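PDB 1OYZ: hypothetical protein yibA from Escherichia coli, which is of uncharacterised function, built as a HEAT-repeat-like helical solenoid and only tentatively assigned an oxidoreductase activity. Local coordinates for residues S42-L47 with G74-G79. Sequence-based numbering, arbitrary orientation.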
loop_
_atom_site.group_PDB
_atom_site.type_symbol
_atom_site.label_atom_id
_atom_site.label_comp_id
_atom_site.label_asym_id
_atom_site.label_seq_id
_atom_site.Cartn_x
_atom_site.Cartn_y
_atom_site.Cartn_z
ATOM N N SER A 42 10.749 -17.703 -2.705
ATOM C CA SER A 42 11.565 -17.645 -3.910
ATOM C C SER A 42 11.047 -18.662 -4.916
ATOM O O SER A 42 10.802 -18.331 -6.091
ATOM C CB SER A 42 13.029 -17.921 -3.554
ATOM O OG SER A 42 13.576 -16.836 -2.797
ATOM N N SER A 43 10.875 -19.895 -4.447
ATOM C CA SER A 43 10.353 -20.976 -5.276
ATOM C C SER A 43 8.999 -20.557 -5.860
ATOM O O SER A 43 8.771 -20.634 -7.065
ATOM C CB SER A 43 10.190 -22.243 -4.428
ATOM O OG SER A 43 9.402 -23.211 -5.114
ATOM N N ALA A 44 8.106 -20.098 -4.993
ATOM C CA ALA A 44 6.787 -19.660 -5.432
ATOM C C ALA A 44 6.894 -18.537 -6.457
ATOM O O ALA A 44 6.112 -18.477 -7.399
ATOM C CB ALA A 44 5.959 -19.194 -4.219
ATOM N N ARG A 45 7.850 -17.632 -6.282
ATOM C CA ARG A 45 7.992 -16.533 -7.245
ATOM C C ARG A 45 8.324 -17.118 -8.621
ATOM O O ARG A 45 7.778 -16.682 -9.619
ATOM C CB ARG A 45 9.099 -15.542 -6.828
ATOM C CG ARG A 45 8.795 -14.683 -5.578
ATOM C CD ARG A 45 9.933 -13.678 -5.265
ATOM N NE ARG A 45 10.150 -12.737 -6.377
ATOM C CZ ARG A 45 11.325 -12.172 -6.680
ATOM N NH1 ARG A 45 11.412 -11.335 -7.707
ATOM N NH2 ARG A 45 12.420 -12.436 -5.966
ATOM N N VAL A 46 9.205 -18.112 -8.670
ATOM C CA VAL A 46 9.552 -18.700 -9.954
ATOM C C VAL A 46 8.299 -19.324 -10.529
ATOM O O VAL A 46 8.028 -19.220 -11.731
ATOM C CB VAL A 46 10.639 -19.771 -9.829
ATOM C CG1 VAL A 46 11.027 -20.274 -11.210
ATOM C CG2 VAL A 46 11.839 -19.207 -9.108
ATOM N N LEU A 47 7.506 -19.941 -9.656
ATOM C CA LEU A 47 6.265 -20.563 -10.127
ATOM C C LEU A 47 5.293 -19.510 -10.683
ATOM O O LEU A 47 4.656 -19.733 -11.716
ATOM C CB LEU A 47 5.607 -21.399 -9.001
ATOM C CG LEU A 47 6.433 -22.644 -8.612
ATOM C CD1 LEU A 47 5.776 -23.480 -7.527
ATOM C CD2 LEU A 47 6.594 -23.467 -9.849
ATOM N N GLY A 74 -0.151 -21.164 -1.471
ATOM C CA GLY A 74 -0.994 -21.411 -2.626
ATOM C C GLY A 74 -1.728 -20.162 -3.088
ATOM O O GLY A 74 -1.809 -19.876 -4.288
ATOM N N ALA A 75 -2.272 -19.426 -2.125
ATOM C CA ALA A 75 -2.996 -18.199 -2.410
ATOM C C ALA A 75 -2.019 -17.156 -2.955
ATOM O O ALA A 75 -2.368 -16.382 -3.840
ATOM C CB ALA A 75 -3.669 -17.691 -1.150
ATOM N N PHE A 76 -0.792 -17.152 -2.443
ATOM C CA PHE A 76 0.223 -16.203 -2.930
ATOM C C PHE A 76 0.498 -16.492 -4.414
ATOM O O PHE A 76 0.429 -15.601 -5.264
ATOM C CB PHE A 76 1.520 -16.353 -2.122
ATOM C CG PHE A 76 2.681 -15.517 -2.636
ATOM C CD1 PHE A 76 2.608 -14.123 -2.651
ATOM C CD2 PHE A 76 3.869 -16.137 -3.054
ATOM C CE1 PHE A 76 3.699 -13.353 -3.061
ATOM C CE2 PHE A 76 4.971 -15.379 -3.468
ATOM C CZ PHE A 76 4.891 -13.977 -3.474
ATOM N N ILE A 77 0.798 -17.743 -4.721
ATOM C CA ILE A 77 1.075 -18.124 -6.092
ATOM C C ILE A 77 -0.062 -17.712 -7.002
ATOM O O ILE A 77 0.144 -17.096 -8.055
ATOM C CB ILE A 77 1.318 -19.655 -6.205
ATOM C CG1 ILE A 77 2.660 -20.010 -5.591
ATOM C CG2 ILE A 77 1.376 -20.091 -7.655
ATOM C CD1 ILE A 77 2.926 -21.478 -5.524
ATOM N N LEU A 78 -1.269 -18.033 -6.565
ATOM C CA LEU A 78 -2.486 -17.748 -7.311
ATOM C C LEU A 78 -2.722 -16.261 -7.608
ATOM O O LEU A 78 -3.435 -15.919 -8.541
ATOM C CB LEU A 78 -3.671 -18.350 -6.536
ATOM C CG LEU A 78 -4.398 -19.596 -7.080
ATOM C CD1 LEU A 78 -3.472 -20.455 -7.893
ATOM C CD2 LEU A 78 -5.029 -20.387 -5.940
ATOM N N GLY A 79 -2.125 -15.373 -6.833
ATOM C CA GLY A 79 -2.339 -13.956 -7.102
ATOM C C GLY A 79 -1.644 -13.399 -8.341
ATOM O O GLY A 79 -2.070 -12.380 -8.891
#
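Two neighbouring helices of an alpha-helical solenoid, of the kind built by HEAT repeats, pack here through Ala44 and Leu47 on helix 37-50 and Phe76 and Ile77 on helix 68-80. The short segments run roughly the same way, at 34° to each other, and their axes come within 9.2 Å. Ala44 lies where the backbones draw nearest, its CA 6.0 Å from Ile77 CA. Its methyl points at the other helix and sits in the angle between the Ile77 side chain, CB to CG1 3.7 Å, and the edge of the Phe76 ring, CB to CD2 3.9 Å. The methyl lies in the plane of the ring and faces its CD2-CE2 side, so the phenyl offers it an edge and not a face. Phe76 reaches this place because its CG is anti to the backbone N (chi1 174°), which extends the ring across to helix 37-50; CE2 also comes within 4.4 Å of Arg45 CG, a loose apolar touch on the aliphatic part of that side chain. Ile77 sends its longer branch over: CG1 lies against Ala44, and CD1 continues to Leu47 CD1 at 4.0 Å, where the two side chains cross obliquely. Shortening Ile77 to an alanine removes CG1 and CD1 and is likely to leave a gap beside the Ala44 methyl and take from Leu47 CD1 the Ile77 methyl it rests on. The packing between the segments is apolar, but Gln48, just beyond 42-47, adds a polar tie by donating from NE2 to Phe76 O. Around the pair, Leu47 also rests on helix 25-31, and Ile77 on Ala59 of helix 53-63; helix 14-21 packs against Ser42 and Val46, while helix 88-101 lies against Ala75 and Leu78.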